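Halohydrin dehalogenase (Rhizobium radiobacter, PDB 4IY1) probably catalyses the reversible conversion of vicinal halohydrins into epoxides with release of halide, and the opening of epoxides by nucleophiles such as cyanide. Local coordinates at residues 2-8 / 73-79; 59-63 / 110-115. The protein carries 37 engineered substitutions. All coordinates share one frame; numbering follows the deposited sequence.

Contact 1 of 2, residues 2-8 / 73-79; sequences STAIVTN and VDILVSN. Engineered in segment 73-79: Ile75 (natural residue Val).
With CG of Asp74 set beside its own backbone N (chi1 -65°), the carboxylate turns back toward Thr3; at the other end Thr7 holds OG1 between its backbone N and carbonyl carbon (chi1 59°), within range of Asn79. Asp74 OD1 takes the N-H of Thr3 at 2.9 Å, using the lone pair that faces away from OD2, while OD2 forms a salt bridge with Arg122. With a leucine in place of Asp74, Thr3 N would probably lose its acceptor and Arg122 its charged mate. Thr3 O is gripped twice, by Asp74 N at 2.8 Å and by Ile75 N. Further along, parallel-strand bonds continue through Ile5, whose O receives Val77 N almost straight on at 2.8 Å. On one face of the sheet Ala4 CB rests 3.7 Å from CB of Ile75, an engineered residue, and Val6 lies alongside Val77. On the other face Ile5 CD1 meets Val73 CG2 at 3.6 Å, the two side chains crossing at about a right angle. Just past strand 3-6, Thr7 OG1 accepts Asn79 N at 2.8 Å and shares a water with Ser78 OG, which is also hydrogen-bonded to Asp80. Asn79 ND2, with Thr7 O lying in its amide plane, donates to that oxygen at 3.1 Å and also binds His11 O, while its OD1 accepts Gly13 N. Asn8 ND2 replies with a bond to Asn79 O at 2.8 Å. Asn79 thus ties the loop after strand 3-6 to the carboxyl end of strand 75-79, at the topological switch point of a Rossmann-type sheet.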
ATOM      1  N   SER B   2     -19.587 -25.150  16.008  1.00 44.72           N
ATOM      2  CA  SER B   2     -19.055 -24.248  14.963  1.00 40.37           C
ATOM      3  C   SER B   2     -18.893 -24.983  13.646  1.00 36.57           C
ATOM      4  O   SER B   2     -18.385 -26.100  13.610  1.00 41.86           O
ATOM      5  CB  SER B   2     -17.722 -23.650  15.408  1.00 39.22           C
ATOM      6  OG  SER B   2     -17.169 -22.839  14.381  1.00 46.67           O
ATOM      7  N   THR B   3     -19.394 -24.370  12.580  1.00 34.30           N
ATOM      8  CA  THR B   3     -19.484 -25.003  11.261  1.00 35.20           C
ATOM      9  C   THR B   3     -18.751 -24.138  10.235  1.00 30.47           C
ATOM     10  O   THR B   3     -18.928 -22.915  10.215  1.00 31.89           O
ATOM     11  CB  THR B   3     -20.957 -25.105  10.799  1.00 41.97           C
ATOM     12  OG1 THR B   3     -21.727 -25.856  11.752  1.00 42.98           O
ATOM     13  CG2 THR B   3     -21.052 -25.789   9.439  1.00 38.86           C
ATOM     14  N   ALA B   4     -17.971 -24.766   9.363  1.00 28.02           N
ATOM     15  CA  ALA B   4     -17.181 -24.016   8.388  1.00 30.53           C
ATOM     16  C   ALA B   4     -17.400 -24.651   7.030  1.00 31.17           C
ATOM     17  O   ALA B   4     -17.827 -25.801   6.959  1.00 37.23           O
ATOM     18  CB  ALA B   4     -15.694 -24.058   8.751  1.00 28.21           C
ATOM     19  N   ILE B   5     -17.238 -23.850   5.972  1.00 34.12           N
ATOM     20  CA  ILE B   5     -17.208 -24.326   4.583  1.00 29.07           C
ATOM     21  C   ILE B   5     -15.928 -23.884   3.933  1.00 30.63           C
ATOM     22  O   ILE B   5     -15.593 -22.694   3.948  1.00 32.16           O
ATOM     23  CB  ILE B   5     -18.299 -23.673   3.725  1.00 29.80           C
ATOM     24  CG1 ILE B   5     -19.654 -23.810   4.379  1.00 36.59           C
ATOM     25  CG2 ILE B   5     -18.297 -24.236   2.310  1.00 33.91           C
ATOM     26  CD1 ILE B   5     -20.671 -22.878   3.767  1.00 41.35           C
ATOM     27  N   VAL B   6     -15.288 -24.815   3.245  1.00 27.10           N
ATOM     28  CA  VAL B   6     -14.122 -24.516   2.428  1.00 31.54           C
ATOM     29  C   VAL B   6     -14.479 -24.983   1.023  1.00 29.16           C
ATOM     30  O   VAL B   6     -15.064 -26.053   0.854  1.00 33.89           O
ATOM     31  CB  VAL B   6     -12.874 -25.302   2.934  1.00 25.52           C
ATOM     32  CG1 VAL B   6     -11.652 -25.025   2.073  1.00 31.24           C
ATOM     33  CG2 VAL B   6     -12.590 -25.007   4.392  1.00 21.08           C
ATOM     34  N   THR B   7     -14.291 -24.109   0.048  1.00 26.78           N
ATOM     35  CA  THR B   7     -14.614 -24.408  -1.324  1.00 23.82           C
ATOM     36  C   THR B   7     -13.382 -24.958  -2.018  1.00 27.74           C
ATOM     37  O   THR B   7     -12.242 -24.741  -1.558  1.00 27.15           O
ATOM     38  CB  THR B   7     -15.104 -23.136  -2.084  1.00 30.22           C
ATOM     39  OG1 THR B   7     -14.079 -22.114  -2.054  1.00 27.89           O
ATOM     40  CG2 THR B   7     -16.394 -22.591  -1.435  1.00 23.52           C
ATOM     41  N   ASN B   8     -13.601 -25.579  -3.172  1.00 25.04           N
ATOM     42  CA  ASN B   8     -12.519 -26.086  -3.995  1.00 28.57           C
ATOM     43  C   ASN B   8     -11.491 -26.873  -3.179  1.00 27.09           C
ATOM     44  O   ASN B   8     -10.286 -26.683  -3.306  1.00 32.20           O
ATOM     45  CB  ASN B   8     -11.868 -24.939  -4.783  1.00 29.99           C
ATOM     46  CG  ASN B   8     -12.818 -24.326  -5.810  1.00 33.43           C
ATOM     47  OD1 ASN B   8     -13.569 -25.034  -6.488  1.00 35.64           O
ATOM     48  ND2 ASN B   8     -12.819 -23.008  -5.900  1.00 32.83           N
ATOM     49  N   VAL B  73     -23.705 -21.462   9.271  1.00 41.64           N
ATOM     50  CA  VAL B  73     -22.319 -21.301   8.856  1.00 40.95           C
ATOM     51  C   VAL B  73     -21.617 -20.245   9.716  1.00 36.73           C
ATOM     52  O   VAL B  73     -22.081 -19.113   9.839  1.00 40.96           O
ATOM     53  CB  VAL B  73     -22.224 -20.949   7.358  1.00 40.49           C
ATOM     54  CG1 VAL B  73     -20.784 -20.737   6.939  1.00 36.38           C
ATOM     55  CG2 VAL B  73     -22.891 -22.024   6.518  1.00 44.77           C
ATOM     56  N   ASP B  74     -20.574 -20.659  10.419  1.00 36.97           N
ATOM     57  CA  ASP B  74     -19.821 -19.725  11.246  1.00 30.99           C
ATOM     58  C   ASP B  74     -18.622 -19.230  10.461  1.00 25.21           C
ATOM     59  O   ASP B  74     -18.138 -18.130  10.686  1.00 31.07           O
ATOM     60  CB  ASP B  74     -19.369 -20.395  12.542  1.00 31.66           C
ATOM     61  CG  ASP B  74     -20.543 -20.799  13.434  1.00 38.28           C
ATOM     62  OD1 ASP B  74     -20.870 -21.999  13.478  1.00 45.59           O
ATOM     63  OD2 ASP B  74     -21.094 -19.933  14.137  1.00 36.20           O
ATOM     64  N   ILE B  75     -18.097 -20.075   9.587  1.00 27.72           N
ATOM     65  CA  ILE B  75     -16.898 -19.729   8.840  1.00 28.24           C
ATOM     66  C   ILE B  75     -17.030 -20.032   7.366  1.00 31.81           C
ATOM     67  O   ILE B  75     -17.351 -21.166   6.980  1.00 31.71           O
ATOM     68  CB  ILE B  75     -15.649 -20.441   9.411  1.00 30.40           C
ATOM     69  CG1 ILE B  75     -15.424 -20.043  10.874  1.00 31.59           C
ATOM     70  CG2 ILE B  75     -14.419 -20.063   8.617  1.00 29.23           C
ATOM     71  CD1 ILE B  75     -15.034 -21.221  11.750  1.00 37.77           C
ATOM     72  N   LEU B  76     -16.772 -19.020   6.536  1.00 28.27           N
ATOM     73  CA  LEU B  76     -16.667 -19.226   5.110  1.00 26.27           C
ATOM     74  C   LEU B  76     -15.210 -19.073   4.708  1.00 26.33           C
ATOM     75  O   LEU B  76     -14.601 -18.028   4.938  1.00 26.09           O
ATOM     76  CB  LEU B  76     -17.493 -18.163   4.373  1.00 27.18           C
ATOM     77  CG  LEU B  76     -17.301 -18.020   2.859  1.00 27.22           C
ATOM     78  CD1 LEU B  76     -17.665 -19.330   2.141  1.00 22.07           C
ATOM     79  CD2 LEU B  76     -18.149 -16.837   2.316  1.00 22.44           C
ATOM     80  N   VAL B  77     -14.657 -20.086   4.061  1.00 26.35           N
ATOM     81  CA  VAL B  77     -13.379 -19.924   3.401  1.00 28.03           C
ATOM     82  C   VAL B  77     -13.590 -20.034   1.906  1.00 33.17           C
ATOM     83  O   VAL B  77     -13.873 -21.128   1.387  1.00 25.83           O
ATOM     84  CB  VAL B  77     -12.341 -20.975   3.851  1.00 28.36           C
ATOM     85  CG1 VAL B  77     -11.013 -20.726   3.164  1.00 27.29           C
ATOM     86  CG2 VAL B  77     -12.193 -20.967   5.353  1.00 24.10           C
ATOM     87  N   SER B  78     -13.566 -18.882   1.231  1.00 26.89           N
ATOM     88  CA  SER B  78     -13.687 -18.857  -0.201  1.00 22.79           C
ATOM     89  C   SER B  78     -12.334 -19.032  -0.848  1.00 25.26           C
ATOM     90  O   SER B  78     -11.529 -18.086  -0.940  1.00 28.48           O
ATOM     91  CB  SER B  78     -14.403 -17.588  -0.677  1.00 24.24           C
ATOM     92  OG  SER B  78     -14.841 -17.721  -2.009  1.00 26.22           O
ATOM     93  N   ASN B  79     -12.073 -20.272  -1.240  1.00 30.64           N
ATOM     94  CA  ASN B  79     -10.785 -20.718  -1.771  1.00 26.34           C
ATOM     95  C   ASN B  79     -10.887 -20.750  -3.282  1.00 28.76           C
ATOM     96  O   ASN B  79     -11.298 -21.747  -3.877  1.00 35.81           O
ATOM     97  CB  ASN B  79     -10.458 -22.113  -1.199  1.00 29.25           C
ATOM     98  CG  ASN B  79      -9.223 -22.751  -1.824  1.00 35.44           C
ATOM     99  OD1 ASN B  79      -8.134 -22.179  -1.816  1.00 33.54           O
ATOM    100  ND2 ASN B  79      -9.384 -23.971  -2.330  1.00 30.79           N
TER
HETATM  101  O   HOH W   1     -23.269 -23.613  13.633  1.00 50.16           O
HETATM  102  O   HOH W   2     -14.862 -20.130  -3.548  1.00 27.46           O

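Contact 2 of 2, residues 59-63 / 110-115. Engineered in segment 59-63: Val60 (natural residue Ala). Engineered in segment 110-115: Ala112 (natural residue Val).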
ATOM      1  N   PRO B  59     -23.225 -21.198  -5.169  1.00 32.78           N
ATOM      2  CA  PRO B  59     -23.106 -20.614  -3.828  1.00 31.93           C
ATOM      3  C   PRO B  59     -24.360 -20.772  -2.969  1.00 33.36           C
ATOM      4  O   PRO B  59     -24.257 -21.143  -1.810  1.00 36.45           O
ATOM      5  CB  PRO B  59     -22.808 -19.141  -4.112  1.00 24.54           C
ATOM      6  CG  PRO B  59     -22.087 -19.181  -5.410  1.00 28.97           C
ATOM      7  CD  PRO B  59     -22.722 -20.282  -6.211  1.00 31.36           C
ATOM      8  N   VAL B  60     -25.536 -20.472  -3.507  1.00 35.69           N
ATOM      9  CA  VAL B  60     -26.716 -20.422  -2.648  1.00 34.87           C
ATOM     10  C   VAL B  60     -27.219 -21.824  -2.243  1.00 31.93           C
ATOM     11  O   VAL B  60     -27.542 -22.059  -1.089  1.00 28.57           O
ATOM     12  CB  VAL B  60     -27.885 -19.639  -3.277  1.00 38.37           C
ATOM     13  CG1 VAL B  60     -29.134 -19.856  -2.428  1.00 34.36           C
ATOM     14  CG2 VAL B  60     -27.553 -18.153  -3.392  1.00 31.74           C
ATOM     15  N   GLU B  61     -27.267 -22.760  -3.183  1.00 32.29           N
ATOM     16  CA  GLU B  61     -27.608 -24.132  -2.814  1.00 35.21           C
ATOM     17  C   GLU B  61     -26.560 -24.762  -1.869  1.00 38.51           C
ATOM     18  O   GLU B  61     -26.907 -25.533  -0.965  1.00 34.08           O
ATOM     19  CB  GLU B  61     -27.820 -24.987  -4.048  1.00 34.19           C
ATOM     20  CG  GLU B  61     -26.638 -24.997  -4.993  1.00 35.75           C
ATOM     21  CD  GLU B  61     -26.654 -26.178  -5.932  1.00 42.43           C
ATOM     22  OE1 GLU B  61     -27.494 -27.086  -5.732  1.00 53.62           O
ATOM     23  OE2 GLU B  61     -25.775 -26.247  -6.812  1.00 41.03           O
ATOM     24  N   LEU B  62     -25.305 -24.332  -1.973  1.00 37.48           N
ATOM     25  CA  LEU B  62     -24.299 -24.821  -1.019  1.00 33.57           C
ATOM     26  C   LEU B  62     -24.571 -24.329   0.410  1.00 31.16           C
ATOM     27  O   LEU B  62     -24.736 -25.127   1.331  1.00 35.09           O
ATOM     28  CB  LEU B  62     -22.884 -24.481  -1.461  1.00 31.23           C
ATOM     29  CG  LEU B  62     -21.772 -25.021  -0.526  1.00 33.08           C
ATOM     30  CD1 LEU B  62     -21.662 -26.538  -0.619  1.00 31.73           C
ATOM     31  CD2 LEU B  62     -20.423 -24.359  -0.822  1.00 32.19           C
ATOM     32  N   ILE B  63     -24.662 -23.021   0.586  1.00 35.55           N
ATOM     33  CA  ILE B  63     -24.988 -22.454   1.884  1.00 35.85           C
ATOM     34  C   ILE B  63     -26.263 -23.067   2.520  1.00 39.34           C
ATOM     35  O   ILE B  63     -26.285 -23.384   3.714  1.00 38.05           O
ATOM     36  CB  ILE B  63     -25.136 -20.934   1.784  1.00 34.92           C
ATOM     37  CG1 ILE B  63     -23.855 -20.306   1.203  1.00 43.59           C
ATOM     38  CG2 ILE B  63     -25.472 -20.339   3.130  1.00 34.57           C
ATOM     39  CD1 ILE B  63     -22.623 -20.473   2.059  1.00 43.77           C
ATOM     40  N   ALA B 110     -20.461 -13.754  -4.249  1.00 22.93           N
ATOM     41  CA  ALA B 110     -21.664 -14.572  -4.279  1.00 24.78           C
ATOM     42  C   ALA B 110     -21.742 -15.382  -3.001  1.00 29.11           C
ATOM     43  O   ALA B 110     -22.733 -15.329  -2.290  1.00 31.48           O
ATOM     44  CB  ALA B 110     -21.601 -15.487  -5.496  1.00 26.44           C
ATOM     45  N   LEU B 111     -20.618 -15.969  -2.606  1.00 27.85           N
ATOM     46  CA  LEU B 111     -20.590 -16.752  -1.373  1.00 28.28           C
ATOM     47  C   LEU B 111     -20.791 -15.856  -0.165  1.00 32.27           C
ATOM     48  O   LEU B 111     -21.592 -16.172   0.715  1.00 27.32           O
ATOM     49  CB  LEU B 111     -19.293 -17.562  -1.261  1.00 27.39           C
ATOM     50  CG  LEU B 111     -19.342 -18.805  -2.138  1.00 29.02           C
ATOM     51  CD1 LEU B 111     -17.954 -19.284  -2.527  1.00 27.83           C
ATOM     52  CD2 LEU B 111     -20.133 -19.907  -1.400  1.00 27.01           C
ATOM     53  N   ALA B 112     -20.142 -14.689  -0.151  1.00 25.36           N
ATOM     54  CA  ALA B 112     -20.355 -13.767   0.972  1.00 28.09           C
ATOM     55  C   ALA B 112     -21.824 -13.306   1.040  1.00 26.60           C
ATOM     56  O   ALA B 112     -22.364 -13.135   2.122  1.00 25.12           O
ATOM     57  CB  ALA B 112     -19.438 -12.554   0.887  1.00 22.00           C
ATOM     58  N   ASN B 113     -22.332 -12.880  -0.104  1.00 26.01           N
ATOM     59  CA  ASN B 113     -23.714 -12.418  -0.246  1.00 34.15           C
ATOM     60  C   ASN B 113     -24.723 -13.507   0.205  1.00 30.28           C
ATOM     61  O   ASN B 113     -25.639 -13.210   0.961  1.00 29.67           O
ATOM     62  CB  ASN B 113     -23.958 -11.949  -1.699  1.00 32.53           C
ATOM     63  CG  ASN B 113     -25.430 -11.680  -2.008  1.00 40.19           C
ATOM     64  OD1 ASN B 113     -26.121 -12.537  -2.543  1.00 34.69           O
ATOM     65  ND2 ASN B 113     -25.875 -10.453  -1.765  1.00 34.97           N
ATOM     66  N   ALA B 114     -24.414 -14.776  -0.052  1.00 28.01           N
ATOM     67  CA  ALA B 114     -25.269 -15.888   0.435  1.00 27.24           C
ATOM     68  C   ALA B 114     -25.242 -16.132   1.954  1.00 35.19           C
ATOM     69  O   ALA B 114     -26.218 -16.601   2.539  1.00 33.11           O
ATOM     70  CB  ALA B 114     -24.965 -17.182  -0.329  1.00 28.87           C
ATOM     71  N   VAL B 115     -24.136 -15.811   2.619  1.00 29.41           N
ATOM     72  CA  VAL B 115     -24.009 -16.223   3.996  1.00 26.63           C
ATOM     73  C   VAL B 115     -24.273 -15.055   4.937  1.00 31.61           C
ATOM     74  O   VAL B 115     -24.519 -15.235   6.137  1.00 27.50           O
ATOM     75  CB  VAL B 115     -22.658 -16.932   4.263  1.00 29.14           C
ATOM     76  CG1 VAL B 115     -21.536 -15.931   4.483  1.00 32.15           C
ATOM     77  CG2 VAL B 115     -22.772 -17.859   5.453  1.00 39.51           C
TER
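Pro59 and Ile63 press against Ala110, Leu111 and Ala114 where two neighbouring helices pack on one side of the Rossmann-type sheet, helix 59-70 leading into strand 75-79 and helix 94-122 following it. The short segments approach to 9.0 Å between axes and cross at -43°; the methyls of Ala110 and Ala114, with Leu111 between them in sequence, meet the larger groups of 59-63. No hydrogen bond joins the two segments, so apolar side chains carry the contact. Its tight part begins at the first turn of helix 59-70, where the ring of Pro59 bears on two residues: CG reaches Ala110 CB at 3.7 Å, and CB meets Leu111 CD2 at 3.9 Å. One turn later CG1 of Ile63 lies 3.7 Å from the methyl carbon CB of Ala114, an approach that follows from placing CG1 beside the backbone N of Ile63 (chi1 -56°). On the solvent side the fit is looser. Val60, an engineered and exposed residue, touches the same Ala114 CB through CG2 alone, at 4.1 Å. Toward the sheet the contact is also light, Leu62 CD2 standing 4.5 Å from Leu111 CD2, but there the residues are buried, and both leucines also lean on the strands. Helix 94-122 also meets the second subunit: Asn113 ND2 bonds to the backbone oxygens of its Ile89 and Tyr92, and Ala110, besides Pro59, packs on its Val94. At the inner end of the contact Ile63 crosses Val115 at about a right angle, with Ile63 CD1 resting 4.2 Å from Val115 CB.

In the fold
The centres of contacts 1 and 2 lie about 10 Å apart, one within the parallel sheet and the other in the helix layer laid over it. Along the chain the segments alternate: 2-8, 59-63, 73-79, 110-115, so strand 75-79 comes between the two helices of contact 2 in the chain. The layers meet directly: Ile5 CD1 packs on Ile63 CD1 at 3.5 Å, Val73 on Val115, and Leu76 and Ser78 on Leu111. Strands 3-6 and 75-79 are neighbours inside the seven-stranded sheet, so the two contacts together join its middle to helices on one flank, and through helix 94-122 to the second subunit.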